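Local coordinates for fructosyl amine: oxygen oxidoreductase (Aspergillus fumigatus, PDB 3DJE), which oxidatively deglycates fructosyl amino acids with molecular oxygen, using a bound FAD as cofactor, at residues K53-G58 against R365-L370; Y90-G95 against A155-A160; N70-E75 against Q387-L392. All blocks are in the same frame, centred on the assembly; numbering follows the deposited sequence.

Contact 1 (K53-G58 against R365-L370); sequences KVISSG and RGFKYL. With FAD (flavin-adenine dinucleotide), chain C; FSA (1-S-(carboxymethyl)-1-thio-beta-D-fructopyranose), chain D.
Strand 53-55 runs past the 3-10 turn 367-369, with Ile55 and Lys368 closest at 5.5 Å between their CA atoms, and both backbones turn polar groups onto the edge of one flavin ring. Direct contact between the two segments is mostly made by side chains. The CG of Lys53 lies 3.7 Å from CD2 of Phe367, the lysine crossing the phenylalanine at about a right angle. CD1 of Ile55 rests against CB of Lys368 at 3.6 Å, these two chains sliding past each other in opposite directions. Farther out, CD of Lys368 meets the carbonyl O of Ser56.

Lys53 does not stop at the phenylalanine: a bend at chi2 (-71°) lays its CD against C4X and N5 of the isoalloxazine and carries NZ over one flavin face, near the C9A-C5X bond and 3.3 Å from C9A of FAD. This is the face opposite the FSA sulfur. There NZ is held by Ala47 O and a salt bridge to Asp50, with a weak bond to O2' of the ribityl chain. Lys368 is folded at chi3 and chi4, which curls NZ back to three acceptors: OAB of the FSA carboxylate, 2.6 Å from Lys368 NZ, O2 of FAD, and the carbonyl O of Arg365, approached from above its plane.

The pyrimidine edge is read by main-chain groups. Val54 N donates to FAD O4 at 2.7 Å and Val54 O accepts from N3, while Phe367 N reaches N1 and Lys368 N reaches O2 at 2.8 Å. Such amide pairing from two distant segments, with a lysine joining flavin O2 to the substrate-like carboxylate, forms part of the flavin and ligand site of this MSOX/MTOX-family oxidase.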
loop_
_atom_site.group_PDB
_atom_site.type_symbol
_atom_site.label_atom_id
_atom_site.label_comp_id
_atom_site.label_asym_id
_atom_site.label_seq_id
_atom_site.Cartn_x
_atom_site.Cartn_y
_atom_site.Cartn_z
ATOM N N LYS A 53 0.649 -9.093 0.074
ATOM C CA LYS A 53 0.331 -8.016 1.012
ATOM C C LYS A 53 -0.472 -8.605 2.162
ATOM O O LYS A 53 -1.234 -9.571 1.982
ATOM C CB LYS A 53 -0.494 -6.902 0.344
ATOM C CG LYS A 53 0.209 -6.142 -0.795
ATOM C CD LYS A 53 1.320 -5.218 -0.318
ATOM C CE LYS A 53 1.690 -4.293 -1.462
ATOM N NZ LYS A 53 2.938 -3.505 -1.236
ATOM N N VAL A 54 -0.337 -8.000 3.338
ATOM C CA VAL A 54 -1.107 -8.446 4.498
ATOM C C VAL A 54 -2.558 -7.965 4.374
ATOM O O VAL A 54 -2.812 -6.795 4.061
ATOM C CB VAL A 54 -0.527 -7.895 5.817
ATOM C CG1 VAL A 54 -1.282 -8.489 7.003
ATOM C CG2 VAL A 54 0.939 -8.229 5.949
ATOM N N ILE A 55 -3.492 -8.866 4.663
ATOM C CA ILE A 55 -4.911 -8.535 4.760
ATOM C C ILE A 55 -5.355 -8.812 6.199
ATOM O O ILE A 55 -5.387 -9.964 6.635
ATOM C CB ILE A 55 -5.761 -9.384 3.775
ATOM C CG1 ILE A 55 -5.177 -9.335 2.350
ATOM C CG2 ILE A 55 -7.250 -8.984 3.863
ATOM C CD1 ILE A 55 -5.101 -7.946 1.733
ATOM N N SER A 56 -5.664 -7.746 6.924
ATOM C CA SER A 56 -6.080 -7.852 8.326
ATOM C C SER A 56 -6.898 -6.637 8.743
ATOM O O SER A 56 -6.874 -5.610 8.069
ATOM C CB SER A 56 -4.860 -7.978 9.233
ATOM O OG SER A 56 -4.387 -6.695 9.599
ATOM N N SER A 57 -7.590 -6.758 9.877
ATOM C CA SER A 57 -8.475 -5.699 10.379
ATOM C C SER A 57 -7.839 -4.745 11.410
ATOM O O SER A 57 -8.560 -4.039 12.121
ATOM C CB SER A 57 -9.740 -6.331 10.971
ATOM O OG SER A 57 -9.395 -7.255 11.986
ATOM N N GLY A 58 -6.509 -4.696 11.462
ATOM C CA GLY A 58 -5.785 -3.825 12.404
ATOM C C GLY A 58 -6.184 -2.356 12.390
ATOM O O GLY A 58 -6.527 -1.810 11.338
ATOM N N ARG A 365 -1.128 1.800 3.859
ATOM C CA ARG A 365 -1.987 0.728 4.359
ATOM C C ARG A 365 -3.181 0.499 3.438
ATOM O O ARG A 365 -4.186 -0.045 3.861
ATOM C CB ARG A 365 -2.438 1.040 5.788
ATOM C CG ARG A 365 -3.371 2.236 5.910
ATOM C CD ARG A 365 -3.540 2.627 7.368
ATOM N NE ARG A 365 -4.485 3.726 7.548
ATOM C CZ ARG A 365 -5.800 3.575 7.711
ATOM N NH1 ARG A 365 -6.341 2.355 7.716
ATOM N NH2 ARG A 365 -6.579 4.644 7.875
ATOM N N GLY A 366 -3.053 0.886 2.168
ATOM C CA GLY A 366 -4.208 0.886 1.286
ATOM C C GLY A 366 -4.425 -0.341 0.416
ATOM O O GLY A 366 -5.452 -0.412 -0.270
ATOM N N PHE A 367 -3.495 -1.301 0.388
ATOM C CA PHE A 367 -3.687 -2.369 -0.585
ATOM C C PHE A 367 -4.923 -3.201 -0.295
ATOM O O PHE A 367 -5.667 -3.581 -1.216
ATOM C CB PHE A 367 -2.507 -3.316 -0.787
ATOM C CG PHE A 367 -2.787 -4.304 -1.894
ATOM C CD1 PHE A 367 -2.664 -3.906 -3.228
ATOM C CD2 PHE A 367 -3.329 -5.556 -1.613
ATOM C CE1 PHE A 367 -3.019 -4.782 -4.284
ATOM C CE2 PHE A 367 -3.675 -6.440 -2.656
ATOM C CZ PHE A 367 -3.531 -6.041 -3.986
ATOM N N LYS A 368 -5.116 -3.488 0.979
ATOM C CA LYS A 368 -6.183 -4.403 1.376
ATOM C C LYS A 368 -7.562 -3.920 0.928
ATOM O O LYS A 368 -8.493 -4.721 0.887
ATOM C CB LYS A 368 -6.150 -4.670 2.881
ATOM C CG LYS A 368 -6.437 -3.465 3.737
ATOM C CD LYS A 368 -6.209 -3.776 5.233
ATOM C CE LYS A 368 -4.738 -3.837 5.630
ATOM N NZ LYS A 368 -4.031 -2.515 5.490
ATOM N N TYR A 369 -7.690 -2.627 0.599
ATOM C CA TYR A 369 -8.968 -2.057 0.118
ATOM C C TYR A 369 -9.195 -2.181 -1.389
ATOM O O TYR A 369 -10.194 -1.667 -1.928
ATOM C CB TYR A 369 -9.096 -0.590 0.568
ATOM C CG TYR A 369 -8.905 -0.444 2.054
ATOM C CD1 TYR A 369 -9.988 -0.541 2.931
ATOM C CD2 TYR A 369 -7.634 -0.244 2.591
ATOM C CE1 TYR A 369 -9.810 -0.431 4.302
ATOM C CE2 TYR A 369 -7.450 -0.130 3.948
ATOM C CZ TYR A 369 -8.521 -0.229 4.798
ATOM O OH TYR A 369 -8.293 -0.119 6.154
ATOM N N LEU A 370 -8.302 -2.886 -2.077
ATOM C CA LEU A 370 -8.468 -3.083 -3.518
ATOM C C LEU A 370 -9.893 -3.505 -3.931
ATOM O O LEU A 370 -10.442 -2.959 -4.895
ATOM C CB LEU A 370 -7.441 -4.086 -4.058
ATOM C CG LEU A 370 -7.581 -4.449 -5.548
ATOM C CD1 LEU A 370 -7.409 -3.238 -6.469
ATOM C CD2 LEU A 370 -6.628 -5.573 -5.966
HETATM P PA FAD C . -0.157 2.866 -6.393
HETATM O O1A FAD C . -0.737 1.518 -6.398
HETATM O O2A FAD C . 1.306 3.013 -6.122
HETATM O O5B FAD C . -0.555 3.475 -7.797
HETATM C C5B FAD C . -0.083 4.744 -8.257
HETATM C C4B FAD C . -0.136 4.707 -9.789
HETATM O O4B FAD C . 0.124 6.071 -10.171
HETATM C C3B FAD C . 1.051 3.856 -10.298
HETATM O O3B FAD C . 0.593 2.747 -11.088
HETATM C C2B FAD C . 1.834 4.877 -11.139
HETATM O O2B FAD C . 2.385 4.289 -12.359
HETATM C C1B FAD C . 0.763 5.971 -11.406
HETATM N N9A FAD C . 1.467 7.195 -11.898
HETATM C C8A FAD C . 2.632 7.725 -11.472
HETATM N N7A FAD C . 2.929 8.798 -12.234
HETATM C C5A FAD C . 1.950 8.938 -13.140
HETATM C C6A FAD C . 1.718 9.837 -14.186
HETATM N N6A FAD C . 2.609 10.822 -14.447
HETATM N N1A FAD C . 0.603 9.693 -14.929
HETATM C C2A FAD C . -0.278 8.716 -14.685
HETATM N N3A FAD C . -0.085 7.837 -13.696
HETATM C C4A FAD C . 1.020 7.934 -12.918
HETATM N N1 FAD C . -1.016 -2.228 2.200
HETATM C C2 FAD C . -1.798 -3.236 2.759
HETATM O O2 FAD C . -3.026 -3.141 2.818
HETATM N N3 FAD C . -1.170 -4.373 3.268
HETATM C C4 FAD C . 0.213 -4.521 3.244
HETATM O O4 FAD C . 0.735 -5.545 3.701
HETATM C C4X FAD C . 0.990 -3.489 2.695
HETATM N N5 FAD C . 2.379 -3.596 2.669
HETATM C C5X FAD C . 3.124 -2.653 1.967
HETATM C C6 FAD C . 4.482 -2.888 1.773
HETATM C C7 FAD C . 5.248 -1.992 1.037
HETATM C C7M FAD C . 6.745 -2.292 0.877
HETATM C C8 FAD C . 4.655 -0.867 0.466
HETATM C C8M FAD C . 5.495 0.085 -0.417
HETATM C C9 FAD C . 3.283 -0.645 0.650
HETATM C C9A FAD C . 2.506 -1.544 1.392
HETATM N N10 FAD C . 1.129 -1.340 1.606
HETATM C C10 FAD C . 0.364 -2.356 2.179
HETATM C "C1'" FAD C . 0.489 -0.077 1.213
HETATM C "C2'" FAD C . -0.159 -0.227 -0.164
HETATM O "O2'" FAD C . 0.722 -0.961 -1.043
HETATM C "C3'" FAD C . -0.451 1.158 -0.734
HETATM O "O3'" FAD C . -1.093 1.960 0.280
HETATM C "C4'" FAD C . -1.391 1.100 -1.943
HETATM O "O4'" FAD C . -1.004 0.082 -2.866
HETATM C "C5'" FAD C . -1.364 2.458 -2.654
HETATM O "O5'" FAD C . -2.283 2.442 -3.759
HETATM P P FAD C . -2.398 3.716 -4.726
HETATM O O1P FAD C . -2.643 4.934 -3.898
HETATM O O2P FAD C . -3.348 3.326 -5.788
HETATM O O3P FAD C . -0.942 3.857 -5.393
HETATM O OAB FSA D . -1.672 -2.725 6.481
HETATM C CAL FSA D . -1.045 -3.724 6.894
HETATM O OAA FSA D . -1.602 -4.632 7.564
HETATM C CAH FSA D . 0.438 -3.876 6.625
HETATM S SAK FSA D . 1.130 -2.459 5.834
HETATM C C1 FSA D . 2.795 -3.065 5.826
HETATM C C2 FSA D . 3.800 -1.911 5.691
HETATM O O2 FSA D . 5.061 -2.420 5.225
HETATM C C3 FSA D . 4.010 -1.199 7.032
HETATM O O3 FSA D . 4.634 -2.088 7.970
HETATM C C4 FSA D . 4.808 0.099 6.875
HETATM O O4 FSA D . 4.809 0.816 8.121
HETATM C C5 FSA D . 4.215 1.007 5.794
HETATM O O5 FSA D . 2.964 1.558 6.215
HETATM C C6 FSA D . 4.046 0.216 4.505
HETATM O O6 FSA D . 3.247 -0.954 4.760
#

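Contact 2 (Y90-G95 against A155-A160); sequences YYHDTG and AGWAHA
An antiparallel beta ladder joins strands 91-92 and 156-158, with Tyr91 and Ala158 as a non-hydrogen-bonded pair and His92 and Trp157 as a hydrogen-bonded one. The latter pair exchanges two backbone bonds: His92 N to Trp157 O at 2.7 Å and Trp157 N to His92 O at 3.0 Å. His159 N to Tyr90 O and Gly95 N to Ala155 O extend the pairing at the two ends.

On the face bearing His92 and Trp157 the imidazole lies flat on the indole in an offset stack, its centroid 3.9 Å from that of the six-membered ring and the planes only 3° apart. Trp157 CG sits between its own backbone N and carbonyl carbon (chi1 65°), a torsion that folds the indole back over the neighbouring strand. His92 CB adds a CH-pi contact over the five-membered ring, 3.7 Å from its centroid, and Thr94 CG2 comes obliquely to NE1 of Trp157 at 3.4 Å. That indole nitrogen is bonded to Glu267, holding the pyrrole side of the ring while the six-membered ring stacks on His92.

The opposite face carries Tyr91, whose CD1 lies 3.5 Å from Trp157 O. Its hydroxyl donates to OD1 of Asp93, on the anti side of the carboxylate; Asp93 is itself the centre of an inverse gamma turn.

Strand 156-158 is the middle of a three-stranded sheet, with strand 53-55 along its other edge. Tyr91 and Ala158 pack onto Ile55 and helix 64-83, while His159 is the N-cap of helix 160-173, its ND1 accepting from Asn162 N.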
loop_
_atom_site.group_PDB
_atom_site.type_symbol
_atom_site.label_atom_id
_atom_site.label_comp_id
_atom_site.label_asym_id
_atom_site.label_seq_id
_atom_site.Cartn_x
_atom_site.Cartn_y
_atom_site.Cartn_z
ATOM N N TYR A 90 -7.344 -14.857 -4.689
ATOM C CA TYR A 90 -6.036 -14.254 -4.360
ATOM C C TYR A 90 -5.806 -14.122 -2.877
ATOM O O TYR A 90 -4.695 -13.787 -2.471
ATOM C CB TYR A 90 -5.866 -12.896 -5.065
ATOM C CG TYR A 90 -6.176 -13.055 -6.520
ATOM C CD1 TYR A 90 -5.406 -13.884 -7.314
ATOM C CD2 TYR A 90 -7.322 -12.473 -7.083
ATOM C CE1 TYR A 90 -5.729 -14.114 -8.655
ATOM C CE2 TYR A 90 -7.649 -12.687 -8.426
ATOM C CZ TYR A 90 -6.859 -13.522 -9.207
ATOM O OH TYR A 90 -7.191 -13.736 -10.536
ATOM N N TYR A 91 -6.834 -14.408 -2.076
ATOM C CA TYR A 91 -6.746 -14.276 -0.624
ATOM C C TYR A 91 -6.443 -15.609 0.060
ATOM O O TYR A 91 -7.125 -16.611 -0.189
ATOM C CB TYR A 91 -8.023 -13.667 -0.036
ATOM C CG TYR A 91 -8.011 -13.636 1.479
ATOM C CD1 TYR A 91 -7.022 -12.939 2.184
ATOM C CD2 TYR A 91 -8.951 -14.355 2.208
ATOM C CE1 TYR A 91 -7.007 -12.932 3.583
ATOM C CE2 TYR A 91 -8.949 -14.342 3.602
ATOM C CZ TYR A 91 -7.964 -13.632 4.278
ATOM O OH TYR A 91 -7.942 -13.644 5.656
ATOM N N HIS A 92 -5.435 -15.597 0.938
ATOM C CA HIS A 92 -4.968 -16.794 1.637
ATOM C C HIS A 92 -5.078 -16.571 3.141
ATOM O O HIS A 92 -4.325 -15.794 3.718
ATOM C CB HIS A 92 -3.514 -17.070 1.279
ATOM C CG HIS A 92 -3.300 -17.341 -0.175
ATOM N ND1 HIS A 92 -3.085 -18.608 -0.674
ATOM C CD2 HIS A 92 -3.263 -16.503 -1.237
ATOM C CE1 HIS A 92 -2.927 -18.535 -1.986
ATOM N NE2 HIS A 92 -3.031 -17.271 -2.352
ATOM N N ASP A 93 -6.036 -17.259 3.752
ATOM C CA ASP A 93 -6.345 -17.092 5.169
ATOM C C ASP A 93 -5.389 -17.949 5.996
ATOM O O ASP A 93 -5.773 -18.996 6.535
ATOM C CB ASP A 93 -7.801 -17.499 5.395
ATOM C CG ASP A 93 -8.345 -17.041 6.732
ATOM O OD1 ASP A 93 -8.246 -15.845 7.048
ATOM O OD2 ASP A 93 -8.931 -17.885 7.442
ATOM N N THR A 94 -4.133 -17.511 6.085
ATOM C CA THR A 94 -3.064 -18.293 6.730
ATOM C C THR A 94 -2.958 -18.013 8.214
ATOM O O THR A 94 -2.221 -18.706 8.926
ATOM C CB THR A 94 -1.662 -17.909 6.179
ATOM O OG1 THR A 94 -1.480 -16.482 6.309
ATOM C CG2 THR A 94 -1.525 -18.322 4.717
ATOM N N GLY A 95 -3.649 -16.974 8.663
ATOM C CA GLY A 95 -3.387 -16.413 9.968
ATOM C C GLY A 95 -2.202 -15.449 9.966
ATOM O O GLY A 95 -1.450 -15.331 8.979
ATOM N N ALA A 155 -7.363 -13.569 8.996
ATOM C CA ALA A 155 -6.290 -12.664 8.560
ATOM C C ALA A 155 -5.319 -13.486 7.747
ATOM O O ALA A 155 -5.219 -14.704 7.917
ATOM C CB ALA A 155 -5.575 -12.069 9.752
ATOM N N GLY A 156 -4.575 -12.826 6.877
ATOM C CA GLY A 156 -3.666 -13.571 6.036
ATOM C C GLY A 156 -3.019 -12.659 5.037
ATOM O O GLY A 156 -2.590 -11.548 5.373
ATOM N N TRP A 157 -2.904 -13.159 3.813
ATOM C CA TRP A 157 -2.270 -12.381 2.762
ATOM C C TRP A 157 -2.970 -12.538 1.420
ATOM O O TRP A 157 -3.696 -13.509 1.198
ATOM C CB TRP A 157 -0.786 -12.752 2.659
ATOM C CG TRP A 157 -0.528 -14.166 2.223
ATOM C CD1 TRP A 157 -0.428 -15.283 3.028
ATOM C CD2 TRP A 157 -0.326 -14.619 0.880
ATOM N NE1 TRP A 157 -0.162 -16.400 2.247
ATOM C CE2 TRP A 157 -0.081 -16.014 0.934
ATOM C CE3 TRP A 157 -0.292 -13.973 -0.367
ATOM C CZ2 TRP A 157 0.144 -16.786 -0.227
ATOM C CZ3 TRP A 157 -0.044 -14.741 -1.515
ATOM C CH2 TRP A 157 0.173 -16.125 -1.432
ATOM N N ALA A 158 -2.781 -11.550 0.540
ATOM C CA ALA A 158 -3.308 -11.631 -0.835
ATOM C C ALA A 158 -2.185 -11.564 -1.833
ATOM O O ALA A 158 -1.197 -10.860 -1.599
ATOM C CB ALA A 158 -4.272 -10.495 -1.115
ATOM N N HIS A 159 -2.340 -12.284 -2.944
ATOM C CA HIS A 159 -1.417 -12.113 -4.062
ATOM C C HIS A 159 -1.708 -10.805 -4.764
ATOM O O HIS A 159 -2.580 -10.733 -5.642
ATOM C CB HIS A 159 -1.439 -13.289 -5.032
ATOM C CG HIS A 159 -0.237 -13.316 -5.915
ATOM N ND1 HIS A 159 0.095 -12.265 -6.743
ATOM C CD2 HIS A 159 0.764 -14.222 -6.033
ATOM C CE1 HIS A 159 1.225 -12.545 -7.371
ATOM N NE2 HIS A 159 1.656 -13.725 -6.953
ATOM N N ALA A 160 -0.995 -9.763 -4.345
ATOM C CA ALA A 160 -1.354 -8.394 -4.733
ATOM C C ALA A 160 -1.297 -8.155 -6.239
ATOM O O ALA A 160 -2.268 -7.654 -6.845
ATOM C CB ALA A 160 -0.487 -7.355 -3.969
#

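Contact 3 (N70-E75 against Q387-L392); sequences NEILAE and QKIHEL
Ile72 and Ile389 both place CG1 anti to the carbonyl carbon (chi1 -68° and -63°). In Ile72 this torsion leaves CG2 anti to the backbone N, facing Ile389, whose extended CG1-CD1 arm reaches across so that its CD1 touches CG2 of Ile72 at 3.9 Å. This is a steep helix-helix packing of helix 64-83 against helix 387-393, near the C-terminal end of the chain. The axes of the two short segments pass 11.1 Å apart, and their directions differ by 104°, so that contact is limited to a small patch around the crossing point. The nearest CA atoms, those of Ile72 and Ile389, are still 8.6 Å apart, and branched apolar side chains bridge the gap.

CD1 of Ile389 is shared, since Leu73 brings CD2 to it from the neighbouring position on its helix at 4.4 Å. The isoleucine end thus meets one methyl from each of two consecutive residues, with its main contact on Ile72. Toward the solvent side of the patch, CD1 of Ile72 approaches the aliphatic CD of Lys388 at 4.3 Å, while the ammonium of that lysine continues to a salt bridge with Glu68.

A polar group closes the other flank. Asn70 begins by pointing away from helix 387-393, yet its amide end swings back to cross the Leu392 side chain at about a right angle. The amide is held by several partners: ND2 donates to Glu66 O and Glu344 OE1, and OD1 accepts from Arg365 NH2. With its hydrogen bonds made elsewhere, Asn70 ND2 meets Leu392 through plain packing, 3.7 Å from the methyl CD2.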
loop_
_atom_site.group_PDB
_atom_site.type_symbol
_atom_site.label_atom_id
_atom_site.label_comp_id
_atom_site.label_asym_id
_atom_site.label_seq_id
_atom_site.Cartn_x
_atom_site.Cartn_y
_atom_site.Cartn_z
ATOM N N ASN A 70 -12.971 3.283 10.239
ATOM C CA ASN A 70 -12.028 2.307 9.689
ATOM C C ASN A 70 -12.581 0.884 9.699
ATOM O O ASN A 70 -12.309 0.096 8.786
ATOM C CB ASN A 70 -10.665 2.436 10.359
ATOM C CG ASN A 70 -9.849 3.558 9.743
ATOM O OD1 ASN A 70 -9.168 3.354 8.732
ATOM N ND2 ASN A 70 -9.960 4.759 10.304
ATOM N N GLU A 71 -13.400 0.571 10.700
ATOM C CA GLU A 71 -14.084 -0.729 10.751
ATOM C C GLU A 71 -15.053 -0.922 9.585
ATOM O O GLU A 71 -15.127 -2.020 9.004
ATOM C CB GLU A 71 -14.828 -0.890 12.077
ATOM C CG GLU A 71 -13.908 -1.228 13.240
ATOM C CD GLU A 71 -14.645 -1.368 14.568
ATOM O OE1 GLU A 71 -15.711 -0.731 14.755
ATOM O OE2 GLU A 71 -14.141 -2.113 15.426
ATOM N N ILE A 72 -15.793 0.135 9.258
ATOM C CA ILE A 72 -16.743 0.123 8.151
ATOM C C ILE A 72 -16.001 -0.160 6.842
ATOM O O ILE A 72 -16.401 -1.036 6.076
ATOM C CB ILE A 72 -17.522 1.448 8.056
ATOM C CG1 ILE A 72 -18.453 1.588 9.264
ATOM C CG2 ILE A 72 -18.324 1.537 6.741
ATOM C CD1 ILE A 72 -19.140 2.954 9.363
ATOM N N LEU A 73 -14.897 0.555 6.628
ATOM C CA LEU A 73 -14.155 0.418 5.370
ATOM C C LEU A 73 -13.444 -0.931 5.296
ATOM O O LEU A 73 -13.366 -1.542 4.222
ATOM C CB LEU A 73 -13.161 1.572 5.190
ATOM C CG LEU A 73 -13.781 2.972 5.097
ATOM C CD1 LEU A 73 -12.701 4.009 4.799
ATOM C CD2 LEU A 73 -14.911 3.047 4.055
ATOM N N ALA A 74 -12.933 -1.403 6.434
ATOM C CA ALA A 74 -12.260 -2.706 6.479
ATOM C C ALA A 74 -13.244 -3.846 6.244
ATOM O O ALA A 74 -12.913 -4.800 5.545
ATOM C CB ALA A 74 -11.529 -2.906 7.791
ATOM N N GLU A 75 -14.442 -3.749 6.825
ATOM C CA GLU A 75 -15.450 -4.798 6.622
ATOM C C GLU A 75 -15.804 -4.924 5.131
ATOM O O GLU A 75 -15.906 -6.043 4.610
ATOM C CB GLU A 75 -16.683 -4.559 7.497
ATOM C CG GLU A 75 -17.509 -5.820 7.764
ATOM C CD GLU A 75 -18.585 -6.061 6.721
ATOM O OE1 GLU A 75 -18.807 -5.170 5.864
ATOM O OE2 GLU A 75 -19.224 -7.144 6.760
ATOM N N GLN A 387 -22.086 11.050 5.745
ATOM C CA GLN A 387 -21.458 12.135 6.496
ATOM C C GLN A 387 -20.384 11.634 7.464
ATOM O O GLN A 387 -19.291 12.200 7.534
ATOM C CB GLN A 387 -22.515 12.978 7.239
ATOM C CG GLN A 387 -21.939 14.081 8.136
ATOM C CD GLN A 387 -21.141 15.128 7.364
ATOM O OE1 GLN A 387 -21.652 16.210 7.060
ATOM N NE2 GLN A 387 -19.888 14.810 7.037
ATOM N N LYS A 388 -20.702 10.578 8.210
ATOM C CA LYS A 388 -19.783 9.999 9.182
ATOM C C LYS A 388 -18.420 9.663 8.566
ATOM O O LYS A 388 -17.375 9.973 9.141
ATOM C CB LYS A 388 -20.414 8.745 9.808
ATOM C CG LYS A 388 -19.518 7.991 10.778
ATOM C CD LYS A 388 -20.155 6.666 11.207
ATOM C CE LYS A 388 -19.417 6.040 12.394
ATOM N NZ LYS A 388 -19.500 6.877 13.643
ATOM N N ILE A 389 -18.448 9.043 7.391
ATOM C CA ILE A 389 -17.217 8.628 6.710
ATOM C C ILE A 389 -16.550 9.850 6.084
ATOM O O ILE A 389 -15.340 10.062 6.234
ATOM C CB ILE A 389 -17.505 7.537 5.657
ATOM C CG1 ILE A 389 -18.047 6.278 6.348
ATOM C CG2 ILE A 389 -16.239 7.221 4.822
ATOM C CD1 ILE A 389 -18.537 5.222 5.392
ATOM N N HIS A 390 -17.360 10.672 5.427
ATOM C CA HIS A 390 -16.855 11.885 4.793
ATOM C C HIS A 390 -16.024 12.744 5.741
ATOM O O HIS A 390 -14.969 13.248 5.363
ATOM C CB HIS A 390 -17.996 12.713 4.218
ATOM C CG HIS A 390 -17.541 14.004 3.618
ATOM N ND1 HIS A 390 -16.750 14.060 2.491
ATOM C CD2 HIS A 390 -17.740 15.286 4.006
ATOM C CE1 HIS A 390 -16.506 15.324 2.192
ATOM N NE2 HIS A 390 -17.084 16.088 3.101
ATOM N N GLU A 391 -16.495 12.908 6.974
ATOM C CA GLU A 391 -15.809 13.764 7.943
ATOM C C GLU A 391 -14.350 13.358 8.168
ATOM O O GLU A 391 -13.480 14.220 8.396
ATOM C CB GLU A 391 -16.589 13.785 9.265
ATOM C CG GLU A 391 -16.316 14.997 10.149
ATOM C CD GLU A 391 -16.366 16.332 9.398
ATOM O OE1 GLU A 391 -17.279 16.551 8.558
ATOM O OE2 GLU A 391 -15.474 17.171 9.664
ATOM N N LEU A 392 -14.068 12.060 8.079
ATOM C CA LEU A 392 -12.718 11.565 8.295
ATOM C C LEU A 392 -11.821 11.643 7.055
ATOM O O LEU A 392 -10.628 11.915 7.181
ATOM C CB LEU A 392 -12.735 10.123 8.820
ATOM C CG LEU A 392 -11.401 9.606 9.369
ATOM C CD1 LEU A 392 -10.954 10.425 10.594
ATOM C CD2 LEU A 392 -11.475 8.117 9.719
#

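How the contacts relate
Contacts 1 and 2 lie next to each other, their centres about 10 Å apart, and share a three-stranded sheet, joined by the Lys53-Ala158 and Ile55-Gly156 backbone bonds. Ala160 also packs on Phe367, bringing the start of helix 160-173 against the flavin site. Contact 3 is about 15 Å from contact 1, centre to centre, and Tyr369 of contact 1 packs against the Leu73-Ala74 backbone of helix 64-83; contacts 2 and 3 do not touch. Along the chain come strand 53-55, helix 64-83 and strand 91-92, then 155-160, and much later 365-370 and 387-392. Contact 1 meets FAD directly; contacts 2 and 3 tie neighbouring strands and helices to it from farther out.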